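Local coordinates for protein hemin degrading factor (Pseudomonas aeruginosa, PDB 4MF9) that binds heme through an axial histidine on the iron and probably serves in heme trafficking and heme degradation, at residues A[15-24]-A[43-54]; A[254-262]-A[346-354]. One frame throughout, in Å; residues are numbered along the deposited sequence.

Interaction 1: A[15-24]-A[43-54]; sequences HSPAELYRAW and LQVSEGELVASR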
ATOM      1  N   HIS A  15      -9.709   2.217 -29.811  1.00 30.00           N
ATOM      2  CA  HIS A  15      -8.411   2.874 -29.979  1.00 30.00           C
ATOM      3  C   HIS A  15      -7.271   1.890 -30.008  1.00 30.00           C
ATOM      4  O   HIS A  15      -7.439   0.751 -29.647  1.00 30.00           O
ATOM      5  CB  HIS A  15      -8.161   3.869 -28.869  1.00 20.00           C
ATOM      6  CG  HIS A  15      -8.069   3.243 -27.516  1.00 20.00           C
ATOM      7  ND1 HIS A  15      -7.014   2.449 -27.133  1.00 20.00           N
ATOM      8  CD2 HIS A  15      -8.877   3.347 -26.436  1.00 20.00           C
ATOM      9  CE1 HIS A  15      -7.198   2.044 -25.891  1.00 20.00           C
ATOM     10  NE2 HIS A  15      -8.316   2.589 -25.439  1.00 20.00           N
ATOM     11  N   SER A  16      -6.097   2.331 -30.425  1.00 35.40           N
ATOM     12  CA  SER A  16      -4.872   1.558 -30.393  1.00 36.28           C
ATOM     13  C   SER A  16      -3.848   2.103 -29.347  1.00 28.72           C
ATOM     14  O   SER A  16      -3.956   3.161 -28.895  1.00 30.00           O
ATOM     15  CB  SER A  16      -4.235   1.537 -31.774  1.00 38.56           C
ATOM     16  OG  SER A  16      -3.744   2.788 -32.163  1.00 39.60           O
ATOM     17  N   PRO A  17      -2.842   1.320 -29.058  1.00 27.67           N
ATOM     18  CA  PRO A  17      -1.766   1.714 -28.160  1.00 30.10           C
ATOM     19  C   PRO A  17      -0.965   2.959 -28.674  1.00 31.60           C
ATOM     20  O   PRO A  17      -0.698   3.880 -27.932  1.00 25.57           O
ATOM     21  CB  PRO A  17      -0.888   0.476 -28.108  1.00 30.29           C
ATOM     22  CG  PRO A  17      -1.385  -0.436 -29.155  1.00 28.88           C
ATOM     23  CD  PRO A  17      -2.774  -0.087 -29.431  1.00 31.07           C
ATOM     24  N   ALA A  18      -0.704   3.033 -29.978  1.00 26.63           N
ATOM     25  CA  ALA A  18      -0.127   4.228 -30.514  1.00 28.87           C
ATOM     26  C   ALA A  18      -1.069   5.364 -30.282  1.00 25.89           C
ATOM     27  O   ALA A  18      -0.697   6.396 -29.883  1.00 26.43           O
ATOM     28  CB  ALA A  18       0.149   4.096 -31.990  1.00 30.77           C
ATOM     29  N   GLU A  19      -2.335   5.121 -30.521  1.00 25.43           N
ATOM     30  CA  GLU A  19      -3.402   6.089 -30.362  1.00 29.93           C
ATOM     31  C   GLU A  19      -3.538   6.528 -28.898  1.00 27.59           C
ATOM     32  O   GLU A  19      -3.818   7.682 -28.615  1.00 26.14           O
ATOM     33  CB  GLU A  19      -4.735   5.524 -30.794  1.00 28.67           C
ATOM     34  CG  GLU A  19      -4.988   5.440 -32.277  1.00 37.05           C
ATOM     35  CD  GLU A  19      -5.953   4.307 -32.616  1.00 45.49           C
ATOM     36  OE1 GLU A  19      -7.018   4.198 -32.033  1.00 47.86           O
ATOM     37  OE2 GLU A  19      -5.628   3.501 -33.458  1.00 41.82           O
ATOM     38  N   LEU A  20      -3.395   5.572 -28.006  1.00 22.09           N
ATOM     39  CA  LEU A  20      -3.535   5.846 -26.580  1.00 23.75           C
ATOM     40  C   LEU A  20      -2.378   6.708 -26.107  1.00 22.90           C
ATOM     41  O   LEU A  20      -2.586   7.709 -25.418  1.00 21.34           O
ATOM     42  CB  LEU A  20      -3.604   4.546 -25.767  1.00 21.91           C
ATOM     43  CG  LEU A  20      -3.743   4.776 -24.254  1.00 22.57           C
ATOM     44  CD1 LEU A  20      -4.886   5.747 -23.951  1.00 16.24           C
ATOM     45  CD2 LEU A  20      -3.932   3.453 -23.530  1.00 17.78           C
ATOM     46  N   TYR A  21      -1.159   6.328 -26.490  1.00 26.20           N
ATOM     47  CA  TYR A  21       0.023   7.102 -26.108  1.00 27.25           C
ATOM     48  C   TYR A  21      -0.116   8.567 -26.522  1.00 24.09           C
ATOM     49  O   TYR A  21       0.136   9.473 -25.722  1.00 23.41           O
ATOM     50  CB  TYR A  21       1.322   6.503 -26.675  1.00 21.76           C
ATOM     51  CG  TYR A  21       2.540   7.309 -26.258  1.00 25.84           C
ATOM     52  CD1 TYR A  21       3.089   7.169 -24.988  1.00 17.89           C
ATOM     53  CD2 TYR A  21       3.124   8.230 -27.125  1.00 22.03           C
ATOM     54  CE1 TYR A  21       4.188   7.905 -24.593  1.00 18.22           C
ATOM     55  CE2 TYR A  21       4.228   8.978 -26.734  1.00 25.59           C
ATOM     56  CZ  TYR A  21       4.754   8.815 -25.468  1.00 26.17           C
ATOM     57  OH  TYR A  21       5.852   9.568 -25.076  1.00 24.11           O
ATOM     58  N   ARG A  22      -0.548   8.772 -27.751  1.00 24.84           N
ATOM     59  CA  ARG A  22      -0.754  10.099 -28.314  1.00 28.49           C
ATOM     60  C   ARG A  22      -1.822  10.890 -27.603  1.00 30.03           C
ATOM     61  O   ARG A  22      -1.664  12.049 -27.351  1.00 28.67           O
ATOM     62  CB  ARG A  22      -1.012  10.048 -29.819  1.00 30.19           C
ATOM     63  CG  ARG A  22      -1.349  11.387 -30.490  1.00 33.52           C
ATOM     64  CD  ARG A  22      -0.465  12.559 -30.070  1.00 40.17           C
ATOM     65  NE  ARG A  22      -0.860  13.861 -30.639  1.00 40.44           N
ATOM     66  CZ  ARG A  22      -0.629  14.269 -31.886  1.00 36.55           C
ATOM     67  NH1 ARG A  22      -0.009  13.498 -32.750  1.00 33.85           N
ATOM     68  NH2 ARG A  22      -1.030  15.459 -32.283  1.00 25.55           N
ATOM     69  N   ALA A  23      -2.904  10.230 -27.284  1.00 27.24           N
ATOM     70  CA  ALA A  23      -4.024  10.826 -26.559  1.00 27.33           C
ATOM     71  C   ALA A  23      -3.581  11.271 -25.170  1.00 29.26           C
ATOM     72  O   ALA A  23      -3.997  12.325 -24.676  1.00 29.29           O
ATOM     73  CB  ALA A  23      -5.163   9.819 -26.450  1.00 30.22           C
ATOM     74  N   TRP A  24      -2.753  10.460 -24.540  1.00 26.73           N
ATOM     75  CA  TRP A  24      -2.216  10.776 -23.248  1.00 28.22           C
ATOM     76  C   TRP A  24      -1.279  11.974 -23.250  1.00 29.72           C
ATOM     77  O   TRP A  24      -1.437  12.852 -22.459  1.00 29.01           O
ATOM     78  CB  TRP A  24      -1.500   9.572 -22.684  1.00 27.70           C
ATOM     79  CG  TRP A  24      -0.742   9.839 -21.376  1.00 29.89           C
ATOM     80  CD1 TRP A  24      -1.155  10.555 -20.330  1.00 28.92           C
ATOM     81  CD2 TRP A  24       0.515   9.339 -21.038  1.00 30.29           C
ATOM     82  NE1 TRP A  24      -0.251  10.525 -19.339  1.00 28.01           N
ATOM     83  CE2 TRP A  24       0.809   9.792 -19.752  1.00 30.00           C
ATOM     84  CE3 TRP A  24       1.466   8.591 -21.723  1.00 31.08           C
ATOM     85  CZ2 TRP A  24       2.001   9.525 -19.139  1.00 30.23           C
ATOM     86  CZ3 TRP A  24       2.630   8.301 -21.105  1.00 28.25           C
ATOM     87  CH2 TRP A  24       2.902   8.775 -19.835  1.00 35.68           C
ATOM     88  N   LEU A  43      -8.780   9.031 -19.777  1.00 32.13           N
ATOM     89  CA  LEU A  43      -8.718   8.356 -21.074  1.00 32.99           C
ATOM     90  C   LEU A  43      -9.529   7.068 -21.105  1.00 31.46           C
ATOM     91  O   LEU A  43      -9.545   6.342 -22.056  1.00 30.31           O
ATOM     92  CB  LEU A  43      -7.269   8.126 -21.483  1.00 28.81           C
ATOM     93  CG  LEU A  43      -6.365   9.338 -21.443  1.00 29.36           C
ATOM     94  CD1 LEU A  43      -4.899   8.935 -21.474  1.00 26.96           C
ATOM     95  CD2 LEU A  43      -6.720  10.235 -22.605  1.00 32.82           C
ATOM     96  N   GLN A  44     -10.162   6.821 -19.991  1.00 34.53           N
ATOM     97  CA  GLN A  44     -10.979   5.680 -19.829  1.00 29.78           C
ATOM     98  C   GLN A  44     -10.273   4.347 -20.003  1.00 26.25           C
ATOM     99  O   GLN A  44     -10.832   3.431 -20.470  1.00 29.05           O
ATOM    100  CB  GLN A  44     -12.173   5.849 -20.742  1.00 34.33           C
ATOM    101  CG  GLN A  44     -13.180   4.735 -20.722  1.00 38.62           C
ATOM    102  CD  GLN A  44     -14.235   4.875 -19.636  1.00 42.70           C
ATOM    103  OE1 GLN A  44     -14.977   3.932 -19.374  1.00 37.76           O
ATOM    104  NE2 GLN A  44     -14.263   6.021 -18.984  1.00 41.17           N
ATOM    105  N   VAL A  45      -9.056   4.247 -19.556  1.00 23.47           N
ATOM    106  CA  VAL A  45      -8.312   2.985 -19.521  1.00 23.51           C
ATOM    107  C   VAL A  45      -7.656   2.756 -18.162  1.00 18.20           C
ATOM    108  O   VAL A  45      -7.642   3.646 -17.311  1.00 23.73           O
ATOM    109  CB  VAL A  45      -7.212   2.922 -20.612  1.00 25.54           C
ATOM    110  CG1 VAL A  45      -7.812   3.009 -22.009  1.00 26.57           C
ATOM    111  CG2 VAL A  45      -6.169   4.015 -20.397  1.00 21.43           C
ATOM    112  N   SER A  46      -7.107   1.565 -17.957  1.00 20.24           N
ATOM    113  CA  SER A  46      -6.338   1.304 -16.747  1.00 21.63           C
ATOM    114  C   SER A  46      -4.944   1.917 -16.872  1.00 23.24           C
ATOM    115  O   SER A  46      -4.455   2.144 -17.986  1.00 19.63           O
ATOM    116  CB  SER A  46      -6.225  -0.193 -16.498  1.00 21.58           C
ATOM    117  OG  SER A  46      -5.394  -0.807 -17.463  1.00 23.22           O
ATOM    118  N   GLU A  47      -4.313   2.199 -15.732  1.00 17.99           N
ATOM    119  CA  GLU A  47      -2.939   2.691 -15.721  1.00 16.19           C
ATOM    120  C   GLU A  47      -2.002   1.689 -16.384  1.00 18.14           C
ATOM    121  O   GLU A  47      -1.050   2.077 -17.058  1.00 18.08           O
ATOM    122  CB  GLU A  47      -2.475   2.985 -14.287  1.00 18.50           C
ATOM    123  CG  GLU A  47      -1.124   3.712 -14.209  1.00 17.18           C
ATOM    124  CD  GLU A  47      -0.744   4.114 -12.792  1.00 20.37           C
ATOM    125  OE1 GLU A  47      -1.531   3.836 -11.853  1.00 15.42           O
ATOM    126  OE2 GLU A  47       0.341   4.718 -12.619  1.00 16.63           O
ATOM    127  N   GLY A  48      -2.279   0.397 -16.195  1.00 18.43           N
ATOM    128  CA  GLY A  48      -1.477  -0.654 -16.799  1.00 16.42           C
ATOM    129  C   GLY A  48      -1.442  -0.584 -18.320  1.00 21.22           C
ATOM    130  O   GLY A  48      -0.383  -0.739 -18.930  1.00 16.44           O
ATOM    131  N   GLU A  49      -2.594  -0.344 -18.899  1.00 21.83           N
ATOM    132  CA  GLU A  49      -2.742  -0.168 -20.320  1.00 24.04           C
ATOM    133  C   GLU A  49      -1.986   1.052 -20.804  1.00 21.74           C
ATOM    134  O   GLU A  49      -1.310   1.001 -21.771  1.00 20.03           O
ATOM    135  CB  GLU A  49      -4.179  -0.025 -20.659  1.00 25.55           C
ATOM    136  CG  GLU A  49      -4.929  -1.304 -20.661  1.00 27.41           C
ATOM    137  CD  GLU A  49      -6.429  -1.082 -20.760  1.00 34.03           C
ATOM    138  OE1 GLU A  49      -7.090  -0.839 -19.727  1.00 22.43           O
ATOM    139  OE2 GLU A  49      -6.900  -1.094 -21.891  1.00 31.64           O
ATOM    140  N   LEU A  50      -2.088   2.116 -20.036  1.00 19.60           N
ATOM    141  CA  LEU A  50      -1.423   3.382 -20.344  1.00 17.21           C
ATOM    142  C   LEU A  50       0.086   3.177 -20.382  1.00 21.33           C
ATOM    143  O   LEU A  50       0.755   3.590 -21.336  1.00 18.57           O
ATOM    144  CB  LEU A  50      -1.780   4.457 -19.311  1.00 21.80           C
ATOM    145  CG  LEU A  50      -2.037   5.896 -19.786  1.00 26.99           C
ATOM    146  CD1 LEU A  50      -2.050   6.887 -18.632  1.00 25.27           C
ATOM    147  CD2 LEU A  50      -1.025   6.333 -20.807  1.00 27.11           C
ATOM    148  N   VAL A  51       0.620   2.522 -19.355  1.00 19.84           N
ATOM    149  CA  VAL A  51       2.050   2.213 -19.308  1.00 19.40           C
ATOM    150  C   VAL A  51       2.485   1.309 -20.472  1.00 19.70           C
ATOM    151  O   VAL A  51       3.534   1.527 -21.084  1.00 18.09           O
ATOM    152  CB  VAL A  51       2.442   1.596 -17.943  1.00 18.82           C
ATOM    153  CG1 VAL A  51       3.902   1.169 -17.947  1.00 16.56           C
ATOM    154  CG2 VAL A  51       2.181   2.591 -16.813  1.00 17.52           C
ATOM    155  N   ALA A  52       1.678   0.305 -20.794  1.00 18.11           N
ATOM    156  CA  ALA A  52       2.000  -0.570 -21.917  1.00 21.56           C
ATOM    157  C   ALA A  52       2.001   0.196 -23.242  1.00 20.39           C
ATOM    158  O   ALA A  52       2.688  -0.191 -24.176  1.00 19.65           O
ATOM    159  CB  ALA A  52       1.046  -1.745 -21.977  1.00 21.72           C
ATOM    160  N   SER A  53       1.246   1.285 -23.330  1.00 20.95           N
ATOM    161  CA  SER A  53       1.280   2.090 -24.558  1.00 25.47           C
ATOM    162  C   SER A  53       2.640   2.773 -24.727  1.00 19.22           C
ATOM    163  O   SER A  53       2.946   3.308 -25.798  1.00 20.93           O
ATOM    164  CB  SER A  53       0.163   3.134 -24.564  1.00 21.57           C
ATOM    165  OG  SER A  53       0.548   4.282 -23.841  1.00 19.79           O
ATOM    166  N   ARG A  54       3.429   2.806 -23.660  1.00 16.85           N
ATOM    167  CA  ARG A  54       4.774   3.336 -23.627  1.00 14.15           C
ATOM    168  C   ARG A  54       5.882   2.410 -24.154  1.00 18.24           C
ATOM    169  O   ARG A  54       6.967   2.835 -24.372  1.00 16.65           O
ATOM    170  CB  ARG A  54       5.140   3.794 -22.196  1.00 14.27           C
ATOM    171  CG  ARG A  54       4.241   4.874 -21.619  1.00 20.20           C
ATOM    172  CD  ARG A  54       4.610   5.325 -20.228  1.00 17.73           C
ATOM    173  NE  ARG A  54       5.888   5.983 -20.180  1.00 18.63           N
ATOM    174  CZ  ARG A  54       6.216   6.861 -19.254  1.00 23.74           C
ATOM    175  NH1 ARG A  54       5.360   7.123 -18.295  1.00 20.94           N
ATOM    176  NH2 ARG A  54       7.353   7.481 -19.286  1.00 20.18           N
TER
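Leu50 packs on the Trp24 indole where two helices of the N-terminal, HemS/ChuX-type half, 17-30 and 47-52, cross; their short segments meet at -100° with their axes 9.4 Å apart. The indole swings out toward the second helix with its CG anti to the backbone N (chi1 173°), and Leu50 spreads both methyls over one face: CD1 stands 4.0 Å from the centroid of the five-membered ring of Trp24, almost on its normal, a CH-pi contact, while CD2 lies nearer the rim. Arg54 NH1 lies 3.3 Å from Trp24 CH2 at the ring edge, while Arg54 NH2 is salt-bridged to Asp58 and Glu132; the chain bends at chi3, and the guanidinium is turned 49° from the ring plane. One turn before Trp24, Leu20 reaches tip to tip with Val45, CD2 to CG2 at 3.9 Å, and its CD1 touches Leu43, just before Gln44, whose positive phi closes a Schellman motif. A capping box of Ser46 and Glu49 starts helix 47-52. Farther along the chain, Ser53 sets its CB against Pro17 O, while Ser53 OG turns back to donate to Leu50 O at 2.6 Å, in the carbonyl plane and on a lone pair.

Interaction 2: A[254-262]-A[346-354]; sequences AAAESGLPI and ERDDWRELA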
ATOM      1  N   ALA A 254       0.038  14.727  17.338  1.00 25.79           N
ATOM      2  CA  ALA A 254       0.442  14.464  18.715  1.00 21.61           C
ATOM      3  C   ALA A 254       1.681  13.574  18.755  1.00 21.33           C
ATOM      4  O   ALA A 254       2.578  13.793  19.564  1.00 21.67           O
ATOM      5  CB  ALA A 254      -0.702  13.830  19.490  1.00 25.82           C
ATOM      6  N   ALA A 255       1.728  12.564  17.886  1.00 18.57           N
ATOM      7  CA  ALA A 255       2.894  11.680  17.797  1.00 18.40           C
ATOM      8  C   ALA A 255       4.117  12.448  17.298  1.00 18.41           C
ATOM      9  O   ALA A 255       5.256  12.169  17.692  1.00 17.94           O
ATOM     10  CB  ALA A 255       2.599  10.491  16.875  1.00 15.09           C
ATOM     11  N   ALA A 256       3.883  13.398  16.404  1.00 14.81           N
ATOM     12  CA  ALA A 256       4.972  14.224  15.920  1.00 18.00           C
ATOM     13  C   ALA A 256       5.521  15.014  17.099  1.00 24.16           C
ATOM     14  O   ALA A 256       6.736  15.127  17.273  1.00 23.11           O
ATOM     15  CB  ALA A 256       4.487  15.150  14.844  1.00 18.97           C
ATOM     16  N   GLU A 257       4.599  15.482  17.925  1.00 22.93           N
ATOM     17  CA  GLU A 257       4.893  16.331  19.066  1.00 27.18           C
ATOM     18  C   GLU A 257       5.816  15.604  20.024  1.00 27.77           C
ATOM     19  O   GLU A 257       6.729  16.203  20.497  1.00 31.91           O
ATOM     20  CB  GLU A 257       3.606  17.015  19.647  1.00 27.10           C
ATOM     21  CG  GLU A 257       3.006  18.075  18.666  1.00 33.29           C
ATOM     22  CD  GLU A 257       1.989  19.129  19.189  1.00 44.26           C
ATOM     23  OE1 GLU A 257       0.815  18.853  19.457  1.00 50.48           O
ATOM     24  OE2 GLU A 257       2.329  20.304  19.283  1.00 46.02           O
ATOM     25  N   SER A 258       5.585  14.329  20.289  1.00 25.72           N
ATOM     26  CA  SER A 258       6.373  13.526  21.207  1.00 20.21           C
ATOM     27  C   SER A 258       7.508  12.642  20.763  1.00 26.42           C
ATOM     28  O   SER A 258       8.250  12.216  21.557  1.00 26.54           O
ATOM     29  CB  SER A 258       5.452  12.689  22.060  1.00 28.38           C
ATOM     30  OG  SER A 258       5.292  11.359  21.635  1.00 36.49           O
ATOM     31  N   GLY A 259       7.636  12.385  19.485  1.00 24.70           N
ATOM     32  CA  GLY A 259       8.728  11.564  18.981  1.00 25.59           C
ATOM     33  C   GLY A 259       8.445  10.080  19.113  1.00 26.66           C
ATOM     34  O   GLY A 259       9.341   9.243  18.975  1.00 24.81           O
ATOM     35  N   LEU A 260       7.216   9.730  19.397  1.00 24.88           N
ATOM     36  CA  LEU A 260       6.849   8.362  19.550  1.00 26.56           C
ATOM     37  C   LEU A 260       7.008   7.584  18.233  1.00 25.46           C
ATOM     38  O   LEU A 260       6.387   7.865  17.279  1.00 21.73           O
ATOM     39  CB  LEU A 260       5.385   8.331  19.970  1.00 26.55           C
ATOM     40  CG  LEU A 260       4.493   7.132  19.998  1.00 27.68           C
ATOM     41  CD1 LEU A 260       5.236   6.023  20.646  1.00 27.33           C
ATOM     42  CD2 LEU A 260       3.320   7.405  20.898  1.00 29.96           C
ATOM     43  N   PRO A 261       7.789   6.559  18.269  1.00 21.52           N
ATOM     44  CA  PRO A 261       7.944   5.682  17.102  1.00 23.65           C
ATOM     45  C   PRO A 261       6.664   4.877  16.865  1.00 24.33           C
ATOM     46  O   PRO A 261       6.177   4.172  17.755  1.00 19.16           O
ATOM     47  CB  PRO A 261       9.101   4.763  17.509  1.00 20.41           C
ATOM     48  CG  PRO A 261       9.048   4.748  19.026  1.00 25.94           C
ATOM     49  CD  PRO A 261       8.625   6.137  19.408  1.00 25.21           C
ATOM     50  N   ILE A 262       6.115   4.996  15.662  1.00 20.39           N
ATOM     51  CA  ILE A 262       4.859   4.338  15.334  1.00 15.93           C
ATOM     52  C   ILE A 262       5.060   3.438  14.122  1.00 16.52           C
ATOM     53  O   ILE A 262       6.164   3.348  13.594  1.00 18.78           O
ATOM     54  CB  ILE A 262       3.786   5.371  15.026  1.00 12.71           C
ATOM     55  CG1 ILE A 262       4.228   6.235  13.844  1.00 11.69           C
ATOM     56  CG2 ILE A 262       3.534   6.248  16.262  1.00 15.60           C
ATOM     57  CD1 ILE A 262       3.189   7.244  13.393  1.00 10.54           C
ATOM     58  N   GLU A 346       3.194  -3.987  23.368  1.00 30.67           N
ATOM     59  CA  GLU A 346       3.206  -2.664  22.820  1.00 27.47           C
ATOM     60  C   GLU A 346       3.671  -1.699  23.878  1.00 30.65           C
ATOM     61  O   GLU A 346       3.667  -2.028  25.026  1.00 33.06           O
ATOM     62  CB  GLU A 346       1.857  -2.282  22.182  1.00 25.85           C
ATOM     63  CG  GLU A 346       0.734  -1.857  23.125  1.00 24.31           C
ATOM     64  CD  GLU A 346      -0.592  -1.601  22.438  1.00 23.53           C
ATOM     65  OE1 GLU A 346      -0.639  -1.521  21.231  1.00 13.87           O
ATOM     66  OE2 GLU A 346      -1.611  -1.503  23.120  1.00 20.86           O
ATOM     67  N   ARG A 347       4.113  -0.524  23.479  1.00 24.43           N
ATOM     68  CA  ARG A 347       4.646   0.451  24.403  1.00 27.21           C
ATOM     69  C   ARG A 347       3.550   1.266  25.065  1.00 28.27           C
ATOM     70  O   ARG A 347       2.534   1.467  24.494  1.00 25.90           O
ATOM     71  CB  ARG A 347       5.702   1.332  23.744  1.00 25.94           C
ATOM     72  CG  ARG A 347       6.594   0.559  22.821  1.00 30.82           C
ATOM     73  CD  ARG A 347       7.771   1.287  22.251  1.00 31.64           C
ATOM     74  NE  ARG A 347       7.726   2.732  22.305  1.00 32.57           N
ATOM     75  CZ  ARG A 347       8.800   3.496  22.366  1.00 30.57           C
ATOM     76  NH1 ARG A 347      10.009   2.975  22.309  1.00 39.18           N
ATOM     77  NH2 ARG A 347       8.662   4.770  22.458  1.00 29.87           N
ATOM     78  N   ASP A 348       3.758   1.694  26.286  1.00 25.81           N
ATOM     79  CA  ASP A 348       2.750   2.418  27.010  1.00 23.78           C
ATOM     80  C   ASP A 348       2.437   3.747  26.381  1.00 26.61           C
ATOM     81  O   ASP A 348       1.339   4.162  26.388  1.00 25.54           O
ATOM     82  CB  ASP A 348       3.174   2.615  28.483  1.00 22.67           C
ATOM     83  CG  ASP A 348       3.547   1.320  29.193  1.00 35.16           C
ATOM     84  OD1 ASP A 348       4.387   1.297  30.095  1.00 42.56           O
ATOM     85  OD2 ASP A 348       3.013   0.291  28.877  1.00 39.70           O
ATOM     86  N   ASP A 349       3.428   4.398  25.834  1.00 25.44           N
ATOM     87  CA  ASP A 349       3.231   5.697  25.262  1.00 29.63           C
ATOM     88  C   ASP A 349       2.291   5.634  24.064  1.00 24.61           C
ATOM     89  O   ASP A 349       1.433   6.448  23.879  1.00 23.03           O
ATOM     90  CB  ASP A 349       4.585   6.456  25.005  1.00 32.47           C
ATOM     91  CG  ASP A 349       5.524   5.735  24.044  1.00 33.23           C
ATOM     92  OD1 ASP A 349       6.708   6.112  23.953  1.00 32.79           O
ATOM     93  OD2 ASP A 349       5.101   4.775  23.411  1.00 30.70           O
ATOM     94  N   TRP A 350       2.447   4.594  23.290  1.00 23.79           N
ATOM     95  CA  TRP A 350       1.540   4.377  22.172  1.00 23.39           C
ATOM     96  C   TRP A 350       0.110   4.139  22.658  1.00 20.11           C
ATOM     97  O   TRP A 350      -0.824   4.825  22.222  1.00 19.43           O
ATOM     98  CB  TRP A 350       1.985   3.209  21.290  1.00 17.31           C
ATOM     99  CG  TRP A 350       0.872   2.766  20.381  1.00 16.89           C
ATOM    100  CD1 TRP A 350       0.167   1.589  20.437  1.00 18.00           C
ATOM    101  CD2 TRP A 350       0.307   3.519  19.303  1.00 16.57           C
ATOM    102  NE1 TRP A 350      -0.789   1.566  19.446  1.00 16.65           N
ATOM    103  CE2 TRP A 350      -0.720   2.740  18.738  1.00 16.99           C
ATOM    104  CE3 TRP A 350       0.579   4.775  18.757  1.00 16.60           C
ATOM    105  CZ2 TRP A 350      -1.473   3.184  17.653  1.00 16.34           C
ATOM    106  CZ3 TRP A 350      -0.165   5.207  17.693  1.00 14.08           C
ATOM    107  CH2 TRP A 350      -1.179   4.420  17.151  1.00 14.39           C
ATOM    108  N   ARG A 351      -0.036   3.238  23.611  1.00 18.79           N
ATOM    109  CA  ARG A 351      -1.341   2.865  24.062  1.00 19.77           C
ATOM    110  C   ARG A 351      -2.034   4.037  24.675  1.00 15.99           C
ATOM    111  O   ARG A 351      -3.127   4.240  24.441  1.00 15.32           O
ATOM    112  CB  ARG A 351      -1.284   1.643  24.972  1.00 23.28           C
ATOM    113  CG  ARG A 351      -2.608   1.339  25.657  1.00 22.33           C
ATOM    114  CD  ARG A 351      -2.597   0.097  26.541  1.00 21.76           C
ATOM    115  NE  ARG A 351      -2.200  -1.115  25.882  1.00 22.80           N
ATOM    116  CZ  ARG A 351      -2.089  -2.308  26.425  1.00 26.68           C
ATOM    117  NH1 ARG A 351      -2.387  -2.521  27.688  1.00 22.09           N
ATOM    118  NH2 ARG A 351      -1.685  -3.300  25.684  1.00 22.69           N
ATOM    119  N   GLU A 352      -1.327   4.838  25.426  1.00 21.13           N
ATOM    120  CA  GLU A 352      -1.868   6.026  25.985  1.00 20.67           C
ATOM    121  C   GLU A 352      -2.333   7.016  24.924  1.00 20.85           C
ATOM    122  O   GLU A 352      -3.375   7.543  25.035  1.00 20.19           O
ATOM    123  CB  GLU A 352      -0.864   6.677  26.923  1.00 27.81           C
ATOM    124  CG  GLU A 352      -1.307   8.052  27.374  1.00 27.67           C
ATOM    125  CD  GLU A 352      -0.290   8.766  28.211  1.00 37.88           C
ATOM    126  OE1 GLU A 352      -0.699   9.540  29.057  1.00 39.28           O
ATOM    127  OE2 GLU A 352       0.915   8.557  28.013  1.00 43.93           O
ATOM    128  N   LEU A 353      -1.535   7.238  23.908  1.00 17.82           N
ATOM    129  CA  LEU A 353      -2.001   8.091  22.849  1.00 16.84           C
ATOM    130  C   LEU A 353      -3.181   7.550  22.072  1.00 16.39           C
ATOM    131  O   LEU A 353      -4.125   8.233  21.854  1.00 18.67           O
ATOM    132  CB  LEU A 353      -0.871   8.418  21.916  1.00 20.71           C
ATOM    133  CG  LEU A 353      -1.139   9.313  20.703  1.00 20.67           C
ATOM    134  CD1 LEU A 353      -1.786  10.607  21.076  1.00 21.05           C
ATOM    135  CD2 LEU A 353       0.138   9.571  19.963  1.00 20.83           C
ATOM    136  N   ALA A 354      -3.124   6.287  21.731  1.00 14.67           N
ATOM    137  CA  ALA A 354      -4.206   5.602  21.021  1.00 13.31           C
ATOM    138  C   ALA A 354      -5.533   5.648  21.795  1.00 16.07           C
ATOM    139  O   ALA A 354      -6.608   5.688  21.196  1.00 15.77           O
ATOM    140  CB  ALA A 354      -3.813   4.165  20.750  1.00 17.93           C
TER
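Leu260 carries the contact between the end of helix 247-258 and the start of helix 348-355, two helices of the C-terminal HemS/ChuX-type half of the protein. Its CB leaves the backbone just after the helix has ended at Gly259, whose positive phi turns the chain. CG lies anti to the backbone N (chi1 168°), which carries the branch point toward the second helix, at 4.2 Å from Asp349 OD2. From there the methyls part. CD1 runs alongside the Asp349 carboxylate, the two side chains passing in opposite directions, and CD2 enters between the Trp350 backbone and Leu353, 3.7 Å from Trp350 CA and 4.0 Å from Leu353 CD2. Leu353 extends the apolar patch to the helix before the turn, its CD1 3.8 Å from Ala254 CB and its CD2 against Ala255.

On the other flank, the Arg347 guanidinium lays one face over the Pro261 ring, with Pro261 CG 3.4 Å above the guanidinium plane. A salt bridge from Arg347 NH2 to the syn lone pair of Asp349 OD1, 2.8 Å long and 29° out of the guanidinium plane, ties this group to the first turn of its own helix. Ile262 CG2 approaches the six-membered ring of Trp350, 4.1 Å from CZ3. The indole NH bonds to Thr321 O of strand 320-326, and the ring also touches Leu251 of helix 247-258; the Trp350 side chain is about 8 Å from the bound heme. Helix 348-355 thus packs beside helix 247-258, while Pro261 and Ile262 lead into strand 262-268, which pairs with strands 271-277 and 332-338.

From the N terminus, interaction 1 closes first: residues 15-24 and 43-54 are joined across an intervening run of 18 residues that is mostly helical, so the contact is local and draws the first helices together beside strands 124-133 and 138-146. Interaction 2 opens much later and spans 83 residues, in which the strands from 262-268 to 332-338 run without a helix; it brings the last helix, 348-355, back to the helix that precedes them. The two loops follow in series, neither enclosing nor crossing the other. Their centres lie about 45 Å apart on opposite sides of the chain's centre, one in each half, and only interaction 2 lies near the heme.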